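Local coordinates for CAMK/CAMK2 protein kinase (Salpingoeca rosetta, PDB 5IG1) that probably transfers phosphate from ATP to serine and threonine residues of proteins, as the kinase domain of a calcium/calmodulin-dependent protein kinase II, at residues L126-Q130 and V267-L271; F178-G183 and H223-Y227; L185-R191 and Y227-K231; I210-Y215 and R287-E293. One frame throughout, in Å; residues are numbered along the deposited sequence.

From the N terminus, the chain first builds the smaller, sheet-rich lobe and then enters helix 115-134, where contact 1 starts; that contact is closed 137 residues later by helix 267-271, bracketing much of the larger, helical lobe. Within this span lie contacts 2 and 3, in which the neighbouring segments 178-183 and 185-191 both return to helix 223-231 and share Tyr227. They touch each other, with centres about 7 Å apart. Contact 4 begins inside the same span, at the end of helix 198-213, but closes beyond it on helix 288-302. It therefore crosses the other three, tying helix 288-302, near the end of the modelled chain, back onto the helical lobe.

Contact 1: L126-Q130 and V267-L271; sequences LSALQ and VQELL
A chi1 of 164° in Val267 sets CG1 opposite the backbone N and against the turn Leu126-Gln130, 3.6 Å from Gln130 CB, while CG2 swings to the other side and meets Leu129 CB at 3.9 Å. Gln130 is fully extended as far as CD (chi1 -179°), which carries its amide obliquely across Leu271, whose CD1 lies 3.5 Å from Gln130 CD. The other methyl of Leu271, CD2, covers Leu126 CB at 3.7 Å. Beyond it, Leu126 CD2 meets Leu270 CD1 at 3.8 Å, the two side chains crossing at about a right angle. Helices 115-134 and 267-271, which by their order in the kinase fold correspond to αE and αI of the C-lobe, run roughly antiparallel here (148°), their segment axes 9.2 Å apart. Val201 of helix 198-213 packs on Val267 and Leu270, and Met256 of helix 247-256 on Leu126 and Leu270. An alanine in place of Leu271 is likely to open a gap beside Leu126 CB and leave the Gln130 amide freer to turn. At the more exposed border Gln130 OE1 rests against the aliphatic part of Gln268, 3.2 Å from its CG, with the two amide planes nearly perpendicular.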
# COMPACT_ATOMS: atom_id res chain seq x y z
N LEU A 126 -6.97 -1.43 -6.58
CA LEU A 126 -6.83 -2.36 -7.69
C LEU A 126 -6.49 -1.64 -8.99
O LEU A 126 -5.70 -2.15 -9.78
CB LEU A 126 -8.11 -3.19 -7.86
CG LEU A 126 -8.27 -4.36 -6.88
CD1 LEU A 126 -9.59 -5.05 -7.12
CD2 LEU A 126 -7.12 -5.34 -7.03
N SER A 127 -7.08 -0.47 -9.24
CA SER A 127 -6.78 0.23 -10.48
C SER A 127 -5.33 0.70 -10.50
O SER A 127 -4.63 0.54 -11.51
CB SER A 127 -7.75 1.40 -10.68
OG SER A 127 -7.63 2.35 -9.64
N ALA A 128 -4.87 1.28 -9.38
CA ALA A 128 -3.46 1.62 -9.26
C ALA A 128 -2.58 0.41 -9.51
O ALA A 128 -1.59 0.49 -10.26
CB ALA A 128 -3.19 2.21 -7.88
N LEU A 129 -2.93 -0.73 -8.91
CA LEU A 129 -2.17 -1.96 -9.13
C LEU A 129 -2.20 -2.39 -10.59
O LEU A 129 -1.23 -2.96 -11.08
CB LEU A 129 -2.70 -3.08 -8.24
CG LEU A 129 -2.18 -3.08 -6.82
CD1 LEU A 129 -2.39 -4.46 -6.25
CD2 LEU A 129 -0.70 -2.70 -6.81
N GLN A 130 -3.33 -2.18 -11.27
CA GLN A 130 -3.40 -2.51 -12.69
C GLN A 130 -2.42 -1.68 -13.48
O GLN A 130 -1.78 -2.18 -14.42
CB GLN A 130 -4.82 -2.31 -13.21
CG GLN A 130 -4.98 -2.66 -14.67
CD GLN A 130 -6.40 -2.48 -15.17
OE1 GLN A 130 -6.98 -3.39 -15.78
NE2 GLN A 130 -6.97 -1.30 -14.93
N VAL A 267 -5.04 -8.59 -11.58
CA VAL A 267 -5.74 -7.40 -11.11
C VAL A 267 -6.84 -6.99 -12.10
O VAL A 267 -7.88 -6.46 -11.69
CB VAL A 267 -4.74 -6.26 -10.86
CG1 VAL A 267 -5.45 -4.95 -10.78
CG2 VAL A 267 -3.96 -6.52 -9.58
N GLN A 268 -6.65 -7.24 -13.39
CA GLN A 268 -7.70 -6.91 -14.36
C GLN A 268 -8.94 -7.77 -14.12
O GLN A 268 -10.07 -7.25 -14.07
CB GLN A 268 -7.17 -7.10 -15.78
CG GLN A 268 -7.89 -6.28 -16.84
CD GLN A 268 -7.01 -6.03 -18.06
OE1 GLN A 268 -5.86 -6.47 -18.11
NE2 GLN A 268 -7.55 -5.33 -19.05
N GLU A 269 -8.75 -9.08 -13.97
CA GLU A 269 -9.85 -9.96 -13.61
C GLU A 269 -10.55 -9.49 -12.34
O GLU A 269 -11.78 -9.51 -12.25
CB GLU A 269 -9.34 -11.39 -13.44
CG GLU A 269 -8.58 -11.92 -14.63
CD GLU A 269 -8.04 -13.32 -14.39
OE1 GLU A 269 -8.20 -13.83 -13.27
OE2 GLU A 269 -7.46 -13.90 -15.33
N LEU A 270 -9.77 -9.08 -11.33
CA LEU A 270 -10.37 -8.57 -10.10
C LEU A 270 -11.21 -7.33 -10.38
O LEU A 270 -12.33 -7.20 -9.87
CB LEU A 270 -9.29 -8.27 -9.06
CG LEU A 270 -8.52 -9.49 -8.54
CD1 LEU A 270 -7.47 -9.07 -7.51
CD2 LEU A 270 -9.48 -10.51 -7.94
N LEU A 271 -10.69 -6.40 -11.18
CA LEU A 271 -11.43 -5.20 -11.51
C LEU A 271 -12.71 -5.51 -12.27
O LEU A 271 -13.62 -4.67 -12.30
CB LEU A 271 -10.56 -4.25 -12.34
CG LEU A 271 -9.60 -3.38 -11.54
CD1 LEU A 271 -8.65 -2.65 -12.46
CD2 LEU A 271 -10.37 -2.41 -10.68

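Contact 2: F178-G183 and H223-Y227; sequences FAGTPG and HQKLY
Phe178 turns the edge of its ring toward the face of Tyr227 in an offset edge-to-face pair, centroids 5.7 Å apart and planes at 74°; its CZ leads, 3.8 Å from Tyr227 CZ. The carbonyl oxygen of His223, one helical turn earlier, lies over one face of the Tyr227 ring toward its rim. At the edge of that ring sits Pro182, with CB 3.8 Å from Tyr227 CE1. The same proline puts CG over a face of His223 in a CH-pi contact, 4.0 Å from the ring centroid, and its CB against Leu226 CD2 at 3.6 Å. Leu226 reaches it because CG stands opposite the backbone N (chi1 175°). A single pyrrolidine ring is thus held among three side chains of one helix. Replacing Tyr227 with alanine would probably leave the Phe178 edge without its aromatic partner and uncover one flank of Pro182. The sequence Gly180-Thr181-Pro182 belongs to the P+1 loop of the activation segment, which in this family shapes the peptide-substrate site. Thr181 N makes a weak hydrogen bond to Asp141 of the HRD motif. The loop runs between strand 167-168 and helix 187-190, with Phe178 packed on Leu185 and Val189 and with helix 223-231 covering Pro182.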
# COMPACT_ATOMS: atom_id res chain seq x y z
N PHE A 178 13.20 -12.15 -0.22
CA PHE A 178 12.15 -12.26 0.80
C PHE A 178 11.97 -10.88 1.42
O PHE A 178 12.78 -10.44 2.23
CB PHE A 178 12.52 -13.31 1.84
CG PHE A 178 11.50 -13.47 2.93
CD1 PHE A 178 10.45 -14.36 2.80
CD2 PHE A 178 11.59 -12.72 4.10
CE1 PHE A 178 9.52 -14.51 3.80
CE2 PHE A 178 10.66 -12.86 5.10
CZ PHE A 178 9.62 -13.76 4.96
N ALA A 179 10.89 -10.20 1.03
CA ALA A 179 10.58 -8.87 1.53
C ALA A 179 9.08 -8.72 1.66
O ALA A 179 8.30 -9.49 1.09
CB ALA A 179 11.14 -7.77 0.62
N GLY A 180 8.67 -7.70 2.40
CA GLY A 180 7.28 -7.46 2.72
C GLY A 180 7.01 -7.63 4.21
O GLY A 180 7.78 -8.25 4.95
N THR A 181 5.89 -7.06 4.65
CA THR A 181 5.53 -7.23 6.05
C THR A 181 4.82 -8.57 6.26
O THR A 181 4.02 -9.00 5.42
CB THR A 181 4.63 -6.08 6.51
OG1 THR A 181 3.65 -5.82 5.51
CG2 THR A 181 5.46 -4.84 6.75
N PRO A 182 5.09 -9.23 7.39
CA PRO A 182 4.72 -10.66 7.52
C PRO A 182 3.24 -10.94 7.34
O PRO A 182 2.88 -11.92 6.67
CB PRO A 182 5.19 -10.99 8.94
CG PRO A 182 6.32 -10.06 9.19
CD PRO A 182 5.90 -8.78 8.53
N GLY A 183 2.35 -10.12 7.91
CA GLY A 183 0.93 -10.37 7.78
C GLY A 183 0.41 -10.39 6.36
O GLY A 183 -0.58 -11.06 6.08
N HIS A 223 6.19 -15.62 14.11
CA HIS A 223 6.21 -15.47 12.66
C HIS A 223 6.33 -16.80 11.94
O HIS A 223 5.98 -16.88 10.76
CB HIS A 223 7.35 -14.54 12.24
CG HIS A 223 7.06 -13.09 12.50
ND1 HIS A 223 7.97 -12.09 12.26
CD2 HIS A 223 5.95 -12.48 12.99
CE1 HIS A 223 7.44 -10.92 12.58
NE2 HIS A 223 6.22 -11.13 13.03
N GLN A 224 6.81 -17.85 12.61
CA GLN A 224 6.88 -19.15 11.96
C GLN A 224 5.49 -19.78 11.86
O GLN A 224 5.13 -20.33 10.81
CB GLN A 224 7.84 -20.07 12.71
CG GLN A 224 9.28 -19.57 12.71
CD GLN A 224 9.78 -19.22 11.31
OE1 GLN A 224 9.51 -19.94 10.35
NE2 GLN A 224 10.50 -18.11 11.19
N LYS A 225 4.69 -19.69 12.93
CA LYS A 225 3.31 -20.13 12.84
C LYS A 225 2.50 -19.24 11.90
O LYS A 225 1.56 -19.72 11.26
CB LYS A 225 2.65 -20.16 14.22
CG LYS A 225 3.37 -21.00 15.27
CD LYS A 225 2.38 -21.45 16.35
CE LYS A 225 3.03 -21.61 17.72
NZ LYS A 225 3.22 -20.30 18.42
N LEU A 226 2.84 -17.95 11.82
CA LEU A 226 2.16 -17.07 10.88
C LEU A 226 2.45 -17.46 9.44
O LEU A 226 1.54 -17.60 8.62
CB LEU A 226 2.57 -15.61 11.13
CG LEU A 226 2.01 -14.61 10.12
CD1 LEU A 226 0.49 -14.51 10.25
CD2 LEU A 226 2.65 -13.24 10.27
N TYR A 227 3.74 -17.64 9.11
CA TYR A 227 4.09 -18.10 7.77
C TYR A 227 3.47 -19.46 7.48
O TYR A 227 3.08 -19.73 6.34
CB TYR A 227 5.61 -18.15 7.61
CG TYR A 227 6.32 -16.82 7.79
CD1 TYR A 227 5.63 -15.62 7.64
CD2 TYR A 227 7.67 -16.77 8.12
CE1 TYR A 227 6.27 -14.41 7.81
CE2 TYR A 227 8.31 -15.56 8.29
CZ TYR A 227 7.61 -14.38 8.14
OH TYR A 227 8.25 -13.17 8.31

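Contact 3: L185-R191 and Y227-K231; sequences LSPEVIR and YAQIK
Ile190 drives its CD1 into the angle between Tyr227 and Ile230, 3.5 Å from Tyr227 CD1 and 3.6 Å from Ile230 CG2. An extended chain (chi2 180°) brings that methyl so far, while the CG2 branch lies against Tyr227 CB. Leu185 flanks the ring further out, CD1 being 3.5 Å from Tyr227 CE1, so that two aliphatic tips rest obliquely on one tyrosine. On the buried side Pro187 crosses Ile230 at about a right angle, its CG 4.0 Å from Ile230 CG2, and Trp202 of helix 198-213 closes over both residues. The packing thins toward solvent. There Lys231, bent at chi3 (-68°), passes its methylenes slantwise across Ile190, with CG 3.8 Å from Ile190 CG2, and its CD is only grazed by Arg191 CG at 4.1 Å. The segment Ser186-Pro187-Glu188 takes the place of the APE motif that ends the kinase activation segment, and Glu188 faces away to a salt bridge with Arg264. Segments 185-191 and 227-231 meet mainly through hydrocarbon, with the carbonyl oxygens of Leu185 and Ile230 among the contacts: Lys231 and Arg191 lend methylenes, while Lys231 NZ stays 8.0 Å from Arg191 NE, a separation that should keep any repulsion between the two charges mild.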
# COMPACT_ATOMS: atom_id res chain seq x y z
N LEU A 185 2.40 -11.16 3.60
CA LEU A 185 3.27 -11.93 2.73
C LEU A 185 2.48 -12.98 1.96
O LEU A 185 1.60 -13.65 2.51
CB LEU A 185 4.37 -12.60 3.54
CG LEU A 185 5.48 -11.67 4.02
CD1 LEU A 185 6.45 -12.41 4.92
CD2 LEU A 185 6.20 -11.10 2.82
N SER A 186 2.80 -13.13 0.69
CA SER A 186 2.21 -14.17 -0.13
C SER A 186 2.88 -15.51 0.16
O SER A 186 4.05 -15.55 0.56
CB SER A 186 2.36 -13.82 -1.61
OG SER A 186 3.56 -13.11 -1.81
N PRO A 187 2.16 -16.62 -0.03
CA PRO A 187 2.78 -17.92 0.25
C PRO A 187 4.00 -18.16 -0.61
O PRO A 187 4.99 -18.74 -0.14
CB PRO A 187 1.65 -18.91 -0.06
CG PRO A 187 0.40 -18.11 -0.08
CD PRO A 187 0.80 -16.76 -0.57
N GLU A 188 3.97 -17.71 -1.87
CA GLU A 188 5.10 -17.92 -2.77
C GLU A 188 6.35 -17.22 -2.27
O GLU A 188 7.47 -17.73 -2.43
CB GLU A 188 4.73 -17.42 -4.17
CG GLU A 188 4.24 -15.98 -4.17
CD GLU A 188 2.89 -15.83 -4.83
OE1 GLU A 188 1.90 -16.32 -4.25
OE2 GLU A 188 2.83 -15.25 -5.93
N VAL A 189 6.20 -16.03 -1.67
CA VAL A 189 7.37 -15.33 -1.14
C VAL A 189 7.88 -16.04 0.11
O VAL A 189 9.09 -16.14 0.32
CB VAL A 189 7.03 -13.85 -0.89
CG1 VAL A 189 8.17 -13.16 -0.16
CG2 VAL A 189 6.73 -13.15 -2.21
N ILE A 190 6.97 -16.54 0.94
CA ILE A 190 7.40 -17.27 2.13
C ILE A 190 8.16 -18.52 1.74
O ILE A 190 9.20 -18.84 2.32
CB ILE A 190 6.18 -17.58 3.03
CG1 ILE A 190 5.62 -16.28 3.61
CG2 ILE A 190 6.57 -18.53 4.15
CD1 ILE A 190 4.43 -16.49 4.49
N ARG A 191 7.66 -19.24 0.73
CA ARG A 191 8.36 -20.40 0.18
C ARG A 191 9.65 -20.02 -0.54
O ARG A 191 10.40 -20.93 -0.91
CB ARG A 191 7.43 -21.15 -0.78
CG ARG A 191 6.16 -21.69 -0.13
CD ARG A 191 5.35 -22.59 -1.06
NE ARG A 191 4.88 -21.90 -2.25
CZ ARG A 191 5.13 -22.29 -3.50
NH1 ARG A 191 5.84 -23.39 -3.72
NH2 ARG A 191 4.66 -21.60 -4.53
N TYR A 227 3.74 -17.64 9.11
CA TYR A 227 4.09 -18.10 7.77
C TYR A 227 3.47 -19.46 7.48
O TYR A 227 3.08 -19.73 6.34
CB TYR A 227 5.61 -18.15 7.61
CG TYR A 227 6.32 -16.82 7.79
CD1 TYR A 227 5.63 -15.62 7.64
CD2 TYR A 227 7.67 -16.77 8.12
CE1 TYR A 227 6.27 -14.41 7.81
CE2 TYR A 227 8.31 -15.56 8.29
CZ TYR A 227 7.61 -14.38 8.14
OH TYR A 227 8.25 -13.17 8.31
N ALA A 228 3.35 -20.32 8.50
CA ALA A 228 2.67 -21.59 8.31
C ALA A 228 1.20 -21.38 7.94
O ALA A 228 0.69 -22.01 7.01
CB ALA A 228 2.79 -22.44 9.57
N GLN A 229 0.51 -20.49 8.67
CA GLN A 229 -0.88 -20.18 8.35
C GLN A 229 -1.01 -19.66 6.93
O GLN A 229 -1.98 -19.98 6.23
CB GLN A 229 -1.44 -19.15 9.33
CG GLN A 229 -1.54 -19.57 10.79
CD GLN A 229 -2.02 -18.42 11.67
OE1 GLN A 229 -1.60 -18.28 12.82
NE2 GLN A 229 -2.92 -17.60 11.14
N ILE A 230 -0.06 -18.84 6.49
CA ILE A 230 -0.15 -18.25 5.16
C ILE A 230 0.10 -19.32 4.09
O ILE A 230 -0.62 -19.38 3.09
CB ILE A 230 0.83 -17.07 5.03
CG1 ILE A 230 0.42 -15.95 5.99
CG2 ILE A 230 0.90 -16.60 3.58
CD1 ILE A 230 1.30 -14.72 5.92
N LYS A 231 1.10 -20.18 4.30
CA LYS A 231 1.41 -21.21 3.32
C LYS A 231 0.24 -22.16 3.14
O LYS A 231 -0.18 -22.45 2.01
CB LYS A 231 2.67 -21.98 3.73
CG LYS A 231 3.95 -21.18 3.62
CD LYS A 231 5.18 -22.06 3.80
CE LYS A 231 5.29 -22.59 5.21
NZ LYS A 231 6.52 -23.42 5.39

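Contact 4: I210-Y215 and R287-E293; sequences ILLVGY and RQATLEE
Leu212 O, near the end of its helix, takes two donors from the facing segment. Thr290 OG1 gives it a hydrogen bond, whose modelled 2.3 Å length is doubtful, and Arg287 NH1 adds a weak, strongly bent one at 2.7 Å (117° at the hydrogen). Thr290 places OG1 opposite its carbonyl carbon (chi1 -60°), leaving CG2 over the same helix end, 3.6 Å from Gly214 N. Arg287 gets there by a bend at chi3, and its NH2 is held by Glu241 O. Val213 O receives a CA-H...O contact from Thr290 CA at 3.5 Å. Gly214 then leaves the helix with positive phi (94°), on the side facing helix 288-302. Outermost, Tyr215 carries Val213 CG2 over one ring face and meets Glu293 CG at its edge, 3.6 Å from CD2. Tyr215 OH bonds to Glu241, and the Glu293 carboxylate pairs with Lys296. By its sequence Thr290 probably matches the autophosphorylated threonine of CaMKII, here with its hydroxyl apparently turned to Leu212 O. Helix 288-302, which by comparison with CaMKII probably belongs to the regulatory segment, thus docks on the end of helix 198-213, whose Leu211 packs behind onto helices 103-107 and 115-134.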
# COMPACT_ATOMS: atom_id res chain seq x y z
N ILE A 210 -9.52 -7.26 5.98
CA ILE A 210 -9.53 -6.29 7.07
C ILE A 210 -10.62 -5.26 6.84
O ILE A 210 -11.47 -5.01 7.71
CB ILE A 210 -8.14 -5.64 7.21
CG1 ILE A 210 -7.07 -6.73 7.32
CG2 ILE A 210 -8.11 -4.77 8.45
CD1 ILE A 210 -5.66 -6.21 7.20
N LEU A 211 -10.65 -4.69 5.63
CA LEU A 211 -11.64 -3.68 5.27
C LEU A 211 -13.06 -4.12 5.59
O LEU A 211 -13.92 -3.27 5.83
CB LEU A 211 -11.53 -3.36 3.77
CG LEU A 211 -10.37 -2.48 3.30
CD1 LEU A 211 -10.43 -2.22 1.80
CD2 LEU A 211 -10.39 -1.17 4.06
N LEU A 212 -13.32 -5.43 5.63
CA LEU A 212 -14.67 -5.89 5.90
C LEU A 212 -14.93 -6.13 7.38
O LEU A 212 -16.04 -5.84 7.85
CB LEU A 212 -14.95 -7.17 5.12
CG LEU A 212 -14.84 -6.99 3.60
CD1 LEU A 212 -15.29 -8.22 2.85
CD2 LEU A 212 -15.63 -5.76 3.17
N VAL A 213 -13.95 -6.62 8.14
CA VAL A 213 -14.20 -7.04 9.52
C VAL A 213 -13.28 -6.39 10.53
O VAL A 213 -13.58 -6.47 11.74
CB VAL A 213 -14.14 -8.58 9.67
CG1 VAL A 213 -15.33 -9.25 8.96
CG2 VAL A 213 -12.80 -9.13 9.16
N GLY A 214 -12.15 -5.79 10.16
CA GLY A 214 -11.34 -5.08 11.12
C GLY A 214 -10.22 -5.86 11.74
O GLY A 214 -9.52 -5.32 12.60
N TYR A 215 -10.01 -7.11 11.33
CA TYR A 215 -8.92 -7.93 11.84
C TYR A 215 -8.35 -8.73 10.68
O TYR A 215 -9.06 -8.99 9.71
CB TYR A 215 -9.37 -8.87 12.96
CG TYR A 215 -10.50 -9.80 12.59
CD1 TYR A 215 -10.24 -11.04 12.02
CD2 TYR A 215 -11.82 -9.46 12.83
CE1 TYR A 215 -11.27 -11.90 11.69
CE2 TYR A 215 -12.85 -10.32 12.49
CZ TYR A 215 -12.57 -11.53 11.93
OH TYR A 215 -13.59 -12.39 11.60
N ARG A 287 -21.22 -1.38 9.10
CA ARG A 287 -20.49 -2.37 9.90
C ARG A 287 -19.75 -1.66 11.03
O ARG A 287 -18.55 -1.38 10.93
CB ARG A 287 -19.53 -3.19 9.03
CG ARG A 287 -19.98 -3.38 7.61
CD ARG A 287 -19.26 -4.56 6.97
NE ARG A 287 -19.95 -5.82 7.24
CZ ARG A 287 -19.54 -6.71 8.13
NH1 ARG A 287 -18.45 -6.48 8.84
NH2 ARG A 287 -20.23 -7.82 8.32
N GLN A 288 -20.46 -1.40 12.13
CA GLN A 288 -19.81 -0.76 13.27
C GLN A 288 -18.81 -1.70 13.94
O GLN A 288 -17.76 -1.25 14.42
CB GLN A 288 -20.86 -0.29 14.27
CG GLN A 288 -20.29 0.48 15.46
CD GLN A 288 -19.60 1.77 15.04
OE1 GLN A 288 -20.03 2.44 14.11
NE2 GLN A 288 -18.52 2.11 15.74
N ALA A 289 -19.12 -3.00 13.99
CA ALA A 289 -18.17 -3.96 14.53
C ALA A 289 -16.84 -3.89 13.78
O ALA A 289 -15.77 -3.96 14.40
CB ALA A 289 -18.75 -5.37 14.45
N THR A 290 -16.89 -3.74 12.46
CA THR A 290 -15.66 -3.61 11.69
C THR A 290 -14.88 -2.38 12.12
O THR A 290 -13.64 -2.40 12.15
CB THR A 290 -15.98 -3.54 10.20
OG1 THR A 290 -16.66 -4.73 9.80
CG2 THR A 290 -14.70 -3.39 9.39
N LEU A 291 -15.58 -1.31 12.48
CA LEU A 291 -14.92 -0.08 12.91
C LEU A 291 -14.25 -0.25 14.27
O LEU A 291 -13.11 0.18 14.47
CB LEU A 291 -15.93 1.07 12.93
CG LEU A 291 -15.99 1.96 11.68
CD1 LEU A 291 -15.78 1.14 10.43
CD2 LEU A 291 -17.31 2.73 11.60
N GLU A 292 -14.94 -0.88 15.22
CA GLU A 292 -14.35 -1.08 16.55
C GLU A 292 -13.16 -2.04 16.48
O GLU A 292 -12.07 -1.75 17.00
CB GLU A 292 -15.40 -1.61 17.52
CG GLU A 292 -16.67 -0.77 17.59
CD GLU A 292 -16.51 0.45 18.48
OE1 GLU A 292 -15.38 0.73 18.94
OE2 GLU A 292 -17.53 1.14 18.73
N GLU A 293 -13.36 -3.19 15.84
CA GLU A 293 -12.27 -4.13 15.63
C GLU A 293 -11.12 -3.47 14.89
O GLU A 293 -9.95 -3.79 15.13
CB GLU A 293 -12.77 -5.34 14.85
CG GLU A 293 -11.88 -6.55 14.95
CD GLU A 293 -11.59 -6.93 16.39
OE1 GLU A 293 -10.42 -6.82 16.81
OE2 GLU A 293 -12.54 -7.33 17.10